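Local coordinates for protein 3-alpha-hydroxysteroid dehydrogenase (Pseudomonas sp., PDB 2DKN) that catalyses the reversible NAD(H)-dependent oxidation of the 3-alpha-hydroxyl group of steroids, as a Rossmann-fold enzyme of the short-chain dehydrogenase family, at residues A[4-9]-A[26-31]; A[11-16]-A[186-191]; A[105-110]-A[174-179]. All blocks are in the same frame, centred on the assembly; numbering follows the deposited sequence.

Interaction 1. Residues A[4-9]-A[26-31]. With NAI (1,4-dihydronicotinamide adenine dinucleotide), chain C.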
loop_
_atom_site.group_PDB
_atom_site.type_symbol
_atom_site.label_atom_id
_atom_site.label_comp_id
_atom_site.label_asym_id
_atom_site.label_seq_id
_atom_site.Cartn_x
_atom_site.Cartn_y
_atom_site.Cartn_z
ATOM N N ILE A 4 -15.112 -10.519 -12.319
ATOM C CA ILE A 4 -13.697 -10.194 -12.154
ATOM C C ILE A 4 -12.852 -11.294 -12.783
ATOM O O ILE A 4 -13.049 -12.472 -12.475
ATOM C CB ILE A 4 -13.328 -10.068 -10.673
ATOM C CG1 ILE A 4 -14.178 -8.991 -9.992
ATOM C CG2 ILE A 4 -11.827 -9.739 -10.522
ATOM C CD1 ILE A 4 -14.427 -9.304 -8.551
ATOM N N ALA A 5 -11.926 -10.902 -13.668
ATOM C CA ALA A 5 -10.956 -11.822 -14.264
ATOM C C ALA A 5 -9.680 -11.848 -13.437
ATOM O O ALA A 5 -9.193 -10.799 -13.001
ATOM C CB ALA A 5 -10.635 -11.389 -15.680
ATOM N N ILE A 6 -9.118 -13.044 -13.250
ATOM C CA ILE A 6 -7.888 -13.187 -12.450
ATOM C C ILE A 6 -6.895 -14.065 -13.224
ATOM O O ILE A 6 -7.172 -15.250 -13.455
ATOM C CB ILE A 6 -8.160 -13.911 -11.116
ATOM C CG1 ILE A 6 -9.143 -13.137 -10.244
ATOM C CG2 ILE A 6 -6.818 -14.133 -10.336
ATOM C CD1 ILE A 6 -9.471 -13.897 -8.910
ATOM N N THR A 7 -5.762 -13.503 -13.644
ATOM C CA THR A 7 -4.718 -14.347 -14.225
ATOM C C THR A 7 -3.932 -14.980 -13.095
ATOM O O THR A 7 -3.773 -14.369 -12.031
ATOM C CB THR A 7 -3.753 -13.579 -15.142
ATOM O OG1 THR A 7 -2.884 -12.748 -14.342
ATOM C CG2 THR A 7 -4.534 -12.743 -16.178
ATOM N N GLY A 8 -3.466 -16.209 -13.309
ATOM C CA GLY A 8 -2.775 -16.970 -12.264
ATOM C C GLY A 8 -3.694 -17.560 -11.192
ATOM O O GLY A 8 -3.283 -17.776 -10.056
ATOM N N SER A 9 -4.931 -17.842 -11.575
ATOM C CA SER A 9 -5.963 -18.293 -10.655
ATOM C C SER A 9 -5.781 -19.732 -10.139
ATOM O O SER A 9 -6.513 -20.145 -9.235
ATOM C CB SER A 9 -7.336 -18.213 -11.337
ATOM O OG SER A 9 -7.337 -18.976 -12.535
ATOM N N HIS A 26 -19.102 -12.917 -6.080
ATOM C CA HIS A 26 -18.695 -12.417 -7.390
ATOM C C HIS A 26 -18.521 -13.545 -8.381
ATOM O O HIS A 26 -18.285 -14.687 -7.997
ATOM C CB HIS A 26 -17.373 -11.654 -7.298
ATOM C CG HIS A 26 -17.440 -10.479 -6.388
ATOM N ND1 HIS A 26 -18.235 -9.386 -6.655
ATOM C CD2 HIS A 26 -16.862 -10.247 -5.188
ATOM C CE1 HIS A 26 -18.122 -8.516 -5.665
ATOM N NE2 HIS A 26 -17.290 -9.013 -4.766
ATOM N N THR A 27 -18.616 -13.199 -9.655
ATOM C CA THR A 27 -18.328 -14.140 -10.731
ATOM C C THR A 27 -16.858 -13.997 -11.088
ATOM O O THR A 27 -16.418 -12.916 -11.464
ATOM C CB THR A 27 -19.178 -13.843 -11.966
ATOM O OG1 THR A 27 -20.562 -14.061 -11.645
ATOM C CG2 THR A 27 -18.788 -14.765 -13.098
ATOM N N VAL A 28 -16.106 -15.088 -10.954
ATOM C CA VAL A 28 -14.659 -15.055 -11.213
ATOM C C VAL A 28 -14.331 -15.783 -12.510
ATOM O O VAL A 28 -14.795 -16.901 -12.721
ATOM C CB VAL A 28 -13.854 -15.677 -10.043
ATOM C CG1 VAL A 28 -12.348 -15.702 -10.373
ATOM C CG2 VAL A 28 -14.111 -14.930 -8.743
ATOM N N ILE A 29 -13.572 -15.135 -13.395
ATOM C CA ILE A 29 -13.104 -15.773 -14.612
ATOM C C ILE A 29 -11.610 -16.056 -14.442
ATOM O O ILE A 29 -10.811 -15.131 -14.381
ATOM C CB ILE A 29 -13.331 -14.871 -15.835
ATOM C CG1 ILE A 29 -14.844 -14.602 -16.028
ATOM C CG2 ILE A 29 -12.704 -15.503 -17.066
ATOM C CD1 ILE A 29 -15.132 -13.406 -16.917
ATOM N N GLY A 30 -11.235 -17.323 -14.321
ATOM C CA GLY A 30 -9.831 -17.646 -14.038
ATOM C C GLY A 30 -9.049 -17.906 -15.318
ATOM O O GLY A 30 -9.559 -18.550 -16.232
ATOM N N ILE A 31 -7.818 -17.386 -15.386
ATOM C CA ILE A 31 -6.935 -17.634 -16.527
ATOM C C ILE A 31 -5.615 -18.187 -15.983
ATOM O O ILE A 31 -5.024 -17.604 -15.069
ATOM C CB ILE A 31 -6.616 -16.326 -17.316
ATOM C CG1 ILE A 31 -7.901 -15.594 -17.754
ATOM C CG2 ILE A 31 -5.674 -16.614 -18.517
ATOM C CD1 ILE A 31 -8.321 -14.496 -16.789
HETATM P PA NAI C . 2.183 -19.399 -7.834
HETATM O O1A NAI C . 3.207 -20.061 -8.661
HETATM O O2A NAI C . 1.555 -20.192 -6.752
HETATM O O5B NAI C . 1.011 -18.842 -8.773
HETATM C C5B NAI C . 1.298 -18.190 -9.976
HETATM C C4B NAI C . 0.302 -18.692 -11.012
HETATM O O4B NAI C . 0.636 -18.004 -12.203
HETATM C C3B NAI C . 0.422 -20.191 -11.278
HETATM O O3B NAI C . -0.847 -20.817 -11.289
HETATM C C2B NAI C . 1.000 -20.204 -12.682
HETATM O O2B NAI C . 0.644 -21.334 -13.449
HETATM C C1B NAI C . 0.492 -18.886 -13.273
HETATM N N9A NAI C . 1.368 -18.594 -14.417
HETATM C C8A NAI C . 2.745 -18.499 -14.423
HETATM N N7A NAI C . 3.135 -18.311 -15.710
HETATM C C5A NAI C . 2.033 -18.312 -16.516
HETATM C C6A NAI C . 1.841 -18.183 -17.897
HETATM N N6A NAI C . 2.864 -18.173 -18.777
HETATM N N1A NAI C . 0.553 -18.227 -18.393
HETATM C C2A NAI C . -0.530 -18.403 -17.560
HETATM N N3A NAI C . -0.348 -18.534 -16.201
HETATM C C4A NAI C . 0.920 -18.500 -15.696
HETATM O O3 NAI C . 2.910 -18.078 -7.286
HETATM P PN NAI C . 2.289 -16.890 -6.391
HETATM O O1N NAI C . 0.842 -17.045 -6.170
HETATM O O2N NAI C . 3.163 -16.775 -5.210
HETATM O O5D NAI C . 2.574 -15.650 -7.367
HETATM C C5D NAI C . 1.528 -14.783 -7.782
HETATM C C4D NAI C . 2.180 -13.443 -8.101
HETATM O O4D NAI C . 2.729 -12.927 -6.893
HETATM C C3D NAI C . 3.339 -13.549 -9.089
HETATM O O3D NAI C . 3.268 -12.425 -9.957
HETATM C C2D NAI C . 4.568 -13.371 -8.200
HETATM O O2D NAI C . 5.621 -12.769 -8.901
HETATM C C1D NAI C . 4.032 -12.435 -7.126
HETATM N N1N NAI C . 4.838 -12.454 -5.875
HETATM C C2N NAI C . 4.960 -13.613 -5.160
HETATM C C3N NAI C . 5.705 -13.623 -3.992
HETATM C C7N NAI C . 5.795 -14.883 -3.168
HETATM O O7N NAI C . 6.679 -14.841 -2.103
HETATM N N7N NAI C . 5.051 -15.970 -3.451
HETATM C C4N NAI C . 6.327 -12.444 -3.536
HETATM C C5N NAI C . 6.155 -11.249 -4.266
HETATM C C6N NAI C . 5.409 -11.281 -5.436
#
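I6 CD1 rests against V28 CG1 at 3.7 Å, the tightest apolar touch between the two parallel strands. On the other sheet face I31, with CG1 anti to its carbonyl carbon (chi1 -54°), lays CD1 over the I6 backbone, 3.6 Å from I6 O, and A5 is small enough to lie beside I29 and I31. Between these faces runs a regular ladder, I4 N to T27 O, I29 N to I4 O and I6 N to I29 O at 2.9 Å and I31 N to I6 O at 3.0 Å, each above 160° at the hydrogen. Strands 3-7 and 27-32 belong to the opening beta-alpha-beta unit of the Rossmann fold; helix 12-23, connecting them, covers the I6 and V28 face through L17 and L21. At the cofactor end G8 N donates to I31 O, a short but bent bond (134°), where the chain enters the glycine-rich loop at positive phi; a side chain there would crowd the adenosine ribose. S9 OG sits 3.2 Å from G30 CA, where only a glycine fits. The opposite end is looser: T27 is exposed, and H26, its ND1 bonded to S2 N, merely lends one ring face to I4 CD1, 3.8 Å above the plane.

Interaction 2. Residues A[11-16]-A[186-191]. With NAI (1,4-dihydronicotinamide adenine dinucleotide), chain C.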
loop_
_atom_site.group_PDB
_atom_site.type_symbol
_atom_site.label_atom_id
_atom_site.label_comp_id
_atom_site.label_asym_id
_atom_site.label_seq_id
_atom_site.Cartn_x
_atom_site.Cartn_y
_atom_site.Cartn_z
ATOM N N SER A 11 -3.242 -21.265 -8.667
ATOM C CA SER A 11 -2.283 -21.488 -7.582
ATOM C C SER A 11 -2.101 -20.253 -6.717
ATOM O O SER A 11 -2.413 -19.142 -7.144
ATOM C CB SER A 11 -0.922 -21.914 -8.171
ATOM O OG SER A 11 0.029 -22.277 -7.167
ATOM N N GLY A 12 -1.484 -20.456 -5.553
ATOM C CA GLY A 12 -1.027 -19.363 -4.703
ATOM C C GLY A 12 -1.995 -18.228 -4.459
ATOM O O GLY A 12 -3.142 -18.468 -4.078
ATOM N N ILE A 13 -1.517 -17.001 -4.669
ATOM C CA ILE A 13 -2.293 -15.772 -4.422
ATOM C C ILE A 13 -3.558 -15.704 -5.287
ATOM O O ILE A 13 -4.626 -15.367 -4.800
ATOM C CB ILE A 13 -1.448 -14.496 -4.651
ATOM C CG1 ILE A 13 -0.258 -14.476 -3.692
ATOM C CG2 ILE A 13 -2.319 -13.220 -4.501
ATOM C CD1 ILE A 13 0.815 -13.466 -4.070
ATOM N N GLY A 14 -3.426 -16.042 -6.564
ATOM C CA GLY A 14 -4.559 -16.009 -7.482
ATOM C C GLY A 14 -5.660 -16.977 -7.096
ATOM O O GLY A 14 -6.855 -16.660 -7.199
ATOM N N ALA A 15 -5.248 -18.166 -6.663
ATOM C CA ALA A 15 -6.184 -19.197 -6.197
ATOM C C ALA A 15 -6.894 -18.717 -4.932
ATOM O O ALA A 15 -8.103 -18.889 -4.781
ATOM C CB ALA A 15 -5.433 -20.483 -5.914
ATOM N N ALA A 16 -6.142 -18.085 -4.042
ATOM C CA ALA A 16 -6.718 -17.597 -2.792
ATOM C C ALA A 16 -7.752 -16.507 -3.088
ATOM O O ALA A 16 -8.822 -16.451 -2.472
ATOM C CB ALA A 16 -5.617 -17.087 -1.864
ATOM N N VAL A 186 5.508 -14.754 0.376
ATOM C CA VAL A 186 4.216 -15.364 0.614
ATOM C C VAL A 186 4.174 -16.875 0.300
ATOM O O VAL A 186 4.902 -17.292 -0.583
ATOM C CB VAL A 186 3.183 -14.820 -0.457
ATOM C CG1 VAL A 186 1.749 -15.268 -0.136
ATOM C CG2 VAL A 186 3.252 -13.291 -0.649
ATOM N N GLU A 187 3.460 -17.728 1.057
ATOM C CA GLU A 187 3.914 -19.076 1.484
ATOM C C GLU A 187 2.948 -19.508 0.358
ATOM O O GLU A 187 1.821 -19.943 0.605
ATOM C CB GLU A 187 3.331 -19.446 2.839
ATOM C CG GLU A 187 4.116 -18.855 3.988
ATOM C CD GLU A 187 5.515 -19.433 4.070
ATOM O OE1 GLU A 187 6.353 -18.871 4.818
ATOM O OE2 GLU A 187 5.784 -20.445 3.381
ATOM N N THR A 188 3.369 -19.428 -0.902
ATOM C CA THR A 188 3.136 -20.392 -1.969
ATOM C C THR A 188 4.179 -21.304 -2.621
ATOM O O THR A 188 5.335 -21.311 -2.227
ATOM C CB THR A 188 2.677 -19.481 -3.143
ATOM O OG1 THR A 188 3.832 -18.864 -3.732
ATOM C CG2 THR A 188 1.773 -18.331 -2.613
ATOM N N PRO A 189 3.744 -22.100 -3.623
ATOM C CA PRO A 189 4.714 -22.936 -4.338
ATOM C C PRO A 189 5.864 -22.145 -4.956
ATOM O O PRO A 189 6.979 -22.663 -5.056
ATOM C CB PRO A 189 3.856 -23.633 -5.405
ATOM C CG PRO A 189 2.525 -23.742 -4.747
ATOM C CD PRO A 189 2.368 -22.373 -4.092
ATOM N N LEU A 190 5.614 -20.893 -5.330
ATOM C CA LEU A 190 6.668 -20.054 -5.881
ATOM C C LEU A 190 7.749 -19.791 -4.819
ATOM O O LEU A 190 8.947 -19.928 -5.086
ATOM C CB LEU A 190 6.091 -18.729 -6.398
ATOM C CG LEU A 190 7.022 -17.747 -7.139
ATOM C CD1 LEU A 190 6.200 -16.841 -8.088
ATOM C CD2 LEU A 190 7.882 -16.876 -6.181
ATOM N N LEU A 191 7.339 -19.370 -3.624
ATOM C CA LEU A 191 8.323 -19.167 -2.556
ATOM C C LEU A 191 9.037 -20.468 -2.191
ATOM O O LEU A 191 10.257 -20.468 -1.935
ATOM C CB LEU A 191 7.685 -18.583 -1.306
ATOM C CG LEU A 191 8.616 -18.348 -0.108
ATOM C CD1 LEU A 191 9.635 -17.277 -0.430
ATOM C CD2 LEU A 191 7.835 -17.982 1.148
HETATM P PA NAI C . 2.183 -19.399 -7.834
HETATM O O1A NAI C . 3.207 -20.061 -8.661
HETATM O O2A NAI C . 1.555 -20.192 -6.752
HETATM O O5B NAI C . 1.011 -18.842 -8.773
HETATM C C5B NAI C . 1.298 -18.190 -9.976
HETATM C C4B NAI C . 0.302 -18.692 -11.012
HETATM O O4B NAI C . 0.636 -18.004 -12.203
HETATM C C3B NAI C . 0.422 -20.191 -11.278
HETATM O O3B NAI C . -0.847 -20.817 -11.289
HETATM C C2B NAI C . 1.000 -20.204 -12.682
HETATM O O2B NAI C . 0.644 -21.334 -13.449
HETATM C C1B NAI C . 0.492 -18.886 -13.273
HETATM N N9A NAI C . 1.368 -18.594 -14.417
HETATM C C8A NAI C . 2.745 -18.499 -14.423
HETATM N N7A NAI C . 3.135 -18.311 -15.710
HETATM C C5A NAI C . 2.033 -18.312 -16.516
HETATM C C6A NAI C . 1.841 -18.183 -17.897
HETATM N N6A NAI C . 2.864 -18.173 -18.777
HETATM N N1A NAI C . 0.553 -18.227 -18.393
HETATM C C2A NAI C . -0.530 -18.403 -17.560
HETATM N N3A NAI C . -0.348 -18.534 -16.201
HETATM C C4A NAI C . 0.920 -18.500 -15.696
HETATM O O3 NAI C . 2.910 -18.078 -7.286
HETATM P PN NAI C . 2.289 -16.890 -6.391
HETATM O O1N NAI C . 0.842 -17.045 -6.170
HETATM O O2N NAI C . 3.163 -16.775 -5.210
HETATM O O5D NAI C . 2.574 -15.650 -7.367
HETATM C C5D NAI C . 1.528 -14.783 -7.782
HETATM C C4D NAI C . 2.180 -13.443 -8.101
HETATM O O4D NAI C . 2.729 -12.927 -6.893
HETATM C C3D NAI C . 3.339 -13.549 -9.089
HETATM O O3D NAI C . 3.268 -12.425 -9.957
HETATM C C2D NAI C . 4.568 -13.371 -8.200
HETATM O O2D NAI C . 5.621 -12.769 -8.901
HETATM C C1D NAI C . 4.032 -12.435 -7.126
HETATM N N1N NAI C . 4.838 -12.454 -5.875
HETATM C C2N NAI C . 4.960 -13.613 -5.160
HETATM C C3N NAI C . 5.705 -13.623 -3.992
HETATM C C7N NAI C . 5.795 -14.883 -3.168
HETATM O O7N NAI C . 6.679 -14.841 -2.103
HETATM N N7N NAI C . 5.051 -15.970 -3.451
HETATM C C4N NAI C . 6.327 -12.444 -3.536
HETATM C C5N NAI C . 6.155 -11.249 -4.266
HETATM C C6N NAI C . 5.409 -11.281 -5.436
#
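T188 turns its methyl CG2 over the backbone of G12, 3.6 Å from G12 CA, while the I13 and V186 side chains cross at about a right angle, CG1 to CG1 4.2 Å. No hydrogen bond links 11-16 directly to 186-191; the dinucleotide joins them. S11, with OG anti to its N (chi1 -174°), reaches O2A of the adenosine phosphate at 2.6 Å. The nicotinamide-side phosphate is held from both segments: I13 N gives its hydrogen to O1N at 2.8 Å, and T188 OG1 donates to O2N at 2.6 Å. T188 also N-caps helix 189-196, OG1 accepting a weak bond from L190 N. Glycine suits position 12 twice over: its phi is positive, and a CB would run into O1N and crowd the T188 methyl. This is the glycine-rich coenzyme loop of short-chain dehydrogenases. V186 secures the carboxamide through its backbone, N donating to O7N at 2.7 Å and O accepting from N7N at 3.2 Å. L190 lays CB against the bridging O3 (3.4 Å) and its methyls along the ribose and carboxamide; an alanine here would keep CB but lose both methyls, and would probably leave those groups freer to shift. Neutral hydroxyl and amide donors near two helix starts are likely to stabilise the pyrophosphate charge without a local ion pair, and ordering of 186-191 may well depend on the coenzyme, which induces a loop-to-helix transition in this enzyme.

Interaction 3. Residues A[105-110]-A[174-179]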
loop_
_atom_site.group_PDB
_atom_site.type_symbol
_atom_site.label_atom_id
_atom_site.label_comp_id
_atom_site.label_asym_id
_atom_site.label_seq_id
_atom_site.Cartn_x
_atom_site.Cartn_y
_atom_site.Cartn_z
ATOM N N GLN A 105 -18.926 -1.600 -13.981
ATOM C CA GLN A 105 -19.475 -0.753 -12.917
ATOM C C GLN A 105 -18.469 -0.571 -11.775
ATOM O O GLN A 105 -18.052 -1.552 -11.146
ATOM C CB GLN A 105 -20.774 -1.339 -12.370
ATOM C CG GLN A 105 -21.906 -1.423 -13.403
ATOM C CD GLN A 105 -22.233 -0.090 -14.049
ATOM O OE1 GLN A 105 -22.358 0.006 -15.275
ATOM N NE2 GLN A 105 -22.380 0.943 -13.241
ATOM N N GLN A 106 -18.093 0.678 -11.518
ATOM C CA GLN A 106 -17.022 0.970 -10.549
ATOM C C GLN A 106 -15.806 0.074 -10.833
ATOM O O GLN A 106 -15.280 -0.583 -9.932
ATOM C CB GLN A 106 -17.505 0.730 -9.114
ATOM C CG GLN A 106 -18.716 1.551 -8.699
ATOM C CD GLN A 106 -19.126 1.270 -7.262
ATOM O OE1 GLN A 106 -18.924 2.102 -6.391
ATOM N NE2 GLN A 106 -19.684 0.080 -7.006
ATOM N N PRO A 107 -15.350 0.055 -12.091
ATOM C CA PRO A 107 -14.351 -0.949 -12.456
ATOM C C PRO A 107 -12.966 -0.618 -11.902
ATOM O O PRO A 107 -12.613 0.570 -11.724
ATOM C CB PRO A 107 -14.310 -0.865 -13.975
ATOM C CG PRO A 107 -14.701 0.590 -14.291
ATOM C CD PRO A 107 -15.712 0.944 -13.209
ATOM N N ALA A 108 -12.173 -1.659 -11.681
ATOM C CA ALA A 108 -10.855 -1.451 -11.093
ATOM C C ALA A 108 -9.977 -2.625 -11.479
ATOM O O ALA A 108 -10.473 -3.723 -11.715
ATOM C CB ALA A 108 -10.983 -1.383 -9.586
ATOM N N ALA A 109 -8.672 -2.381 -11.519
ATOM C CA ALA A 109 -7.708 -3.429 -11.853
ATOM C C ALA A 109 -6.567 -3.402 -10.836
ATOM O O ALA A 109 -6.265 -2.353 -10.252
ATOM C CB ALA A 109 -7.181 -3.248 -13.286
ATOM N N VAL A 110 -5.964 -4.569 -10.593
ATOM C CA VAL A 110 -4.800 -4.660 -9.709
ATOM C C VAL A 110 -3.717 -5.513 -10.362
ATOM O O VAL A 110 -3.997 -6.604 -10.911
ATOM C CB VAL A 110 -5.153 -5.257 -8.305
ATOM C CG1 VAL A 110 -3.923 -5.313 -7.398
ATOM C CG2 VAL A 110 -6.237 -4.408 -7.614
ATOM N N ARG A 174 -10.588 6.448 -18.646
ATOM C CA ARG A 174 -11.498 5.314 -18.877
ATOM C C ARG A 174 -12.442 5.040 -17.708
ATOM O O ARG A 174 -13.335 4.197 -17.821
ATOM C CB ARG A 174 -10.696 4.031 -19.147
ATOM C CG ARG A 174 -9.944 4.019 -20.445
ATOM C CD ARG A 174 -9.087 2.750 -20.575
ATOM N NE ARG A 174 -8.104 2.907 -21.636
ATOM C CZ ARG A 174 -6.792 2.852 -21.443
ATOM N NH1 ARG A 174 -5.970 3.022 -22.468
ATOM N NH2 ARG A 174 -6.302 2.612 -20.231
ATOM N N GLY A 175 -12.238 5.732 -16.583
ATOM C CA GLY A 175 -13.086 5.589 -15.405
ATOM C C GLY A 175 -12.745 4.330 -14.630
ATOM O O GLY A 175 -13.576 3.792 -13.899
ATOM N N VAL A 176 -11.509 3.860 -14.799
ATOM C CA VAL A 176 -11.094 2.586 -14.206
ATOM C C VAL A 176 -9.907 2.857 -13.279
ATOM O O VAL A 176 -8.925 3.458 -13.710
ATOM C CB VAL A 176 -10.641 1.570 -15.290
ATOM C CG1 VAL A 176 -10.228 0.232 -14.640
ATOM C CG2 VAL A 176 -11.729 1.329 -16.327
ATOM N N ARG A 177 -9.977 2.428 -12.025
ATOM C CA ARG A 177 -8.816 2.596 -11.145
ATOM C C ARG A 177 -7.805 1.486 -11.412
ATOM O O ARG A 177 -8.177 0.370 -11.809
ATOM C CB ARG A 177 -9.233 2.597 -9.657
ATOM C CG ARG A 177 -10.138 3.776 -9.294
ATOM C CD ARG A 177 -10.503 3.803 -7.810
ATOM N NE ARG A 177 -11.283 2.620 -7.423
ATOM C CZ ARG A 177 -10.774 1.549 -6.813
ATOM N NH1 ARG A 177 -9.464 1.477 -6.504
ATOM N NH2 ARG A 177 -11.583 0.540 -6.514
ATOM N N LEU A 178 -6.530 1.786 -11.199
ATOM C CA LEU A 178 -5.483 0.781 -11.399
ATOM C C LEU A 178 -4.430 0.960 -10.318
ATOM O O LEU A 178 -3.840 2.046 -10.189
ATOM C CB LEU A 178 -4.828 0.960 -12.780
ATOM C CG LEU A 178 -3.596 0.087 -13.016
ATOM C CD1 LEU A 178 -3.930 -1.411 -12.974
ATOM C CD2 LEU A 178 -2.943 0.467 -14.358
ATOM N N ASN A 179 -4.190 -0.100 -9.554
ATOM C CA ASN A 179 -3.262 -0.061 -8.441
ATOM C C ASN A 179 -2.355 -1.278 -8.480
ATOM O O ASN A 179 -2.615 -2.224 -9.218
ATOM C CB ASN A 179 -4.038 -0.014 -7.121
ATOM C CG ASN A 179 -4.802 1.289 -6.959
ATOM O OD1 ASN A 179 -4.207 2.340 -6.726
ATOM N ND2 ASN A 179 -6.100 1.236 -7.120
HETATM O O HOH W 1 -13.875 2.893 -11.037
HETATM O O HOH W 2 -7.416 -1.133 -7.915
#
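P107 CG meets V176 CG2 at 3.7 Å, the two side chains crossing at about a right angle just before parallel strands 108-110 and 177-179 take up their bonding. P107 has no N-H to offer, but its carbonyl is used twice: R177 N donates to P107 O at 3.2 Å, and a water gives it a second hydrogen at 2.7 Å. The same water donates to G175 O, so a loop end that the strands do not pair is still satisfied; G175, with positive phi, closes the preceding helix in a Schellman motif. Further on, A109 N donates to R177 O at 2.8 Å, and N179 N to A109 O at 3.1 Å. A109 O also accepts from a second water, at 2.9 Å, which in turn takes a hydrogen from N179 ND2. The side-chain amide of N179 has other partners beyond these segments, OD1 receiving S238 N and ND2 giving to I235 O. R177 is buried, and the cost of burying its guanidinium is probably offset by the bonds from NH1 to I235 O and NH2 to L227 O. A bend at chi3 (-63°) brings its guanidinium over A108, whose CB lies 3.6 Å above the plane towards the rim. On the other face A109 CB touches L178 CD1, again a small residue beside a large one. L178 also bonds to H236 and G237, and the pair lies within the seven-stranded parallel sheet, between strands 65-68 and 239-242, as in Rossmann-fold dehydrogenases.

Interactions 1 and 2 form one continuous region: their centres lie 15 Å apart, and S9 O packs on A15 CB at 3.5 Å where strand 3-7 passes through the glycine-rich loop into helix 12-23. Both touch the coenzyme, interaction 1 at its adenosine ribose and interaction 2 at the pyrophosphate and carboxamide, while D32, Y153 and K157 bind it from other parts of the chain. Interaction 3 belongs to the same sheet as interaction 1, with strand 65-68 between them, and the nearest atoms of the two are about 6 Å apart. Its centre is 24 Å from that of interaction 2, though strand 177-183 leads on to helix 189-196; the V110 side chain remains about 10 Å from the coenzyme.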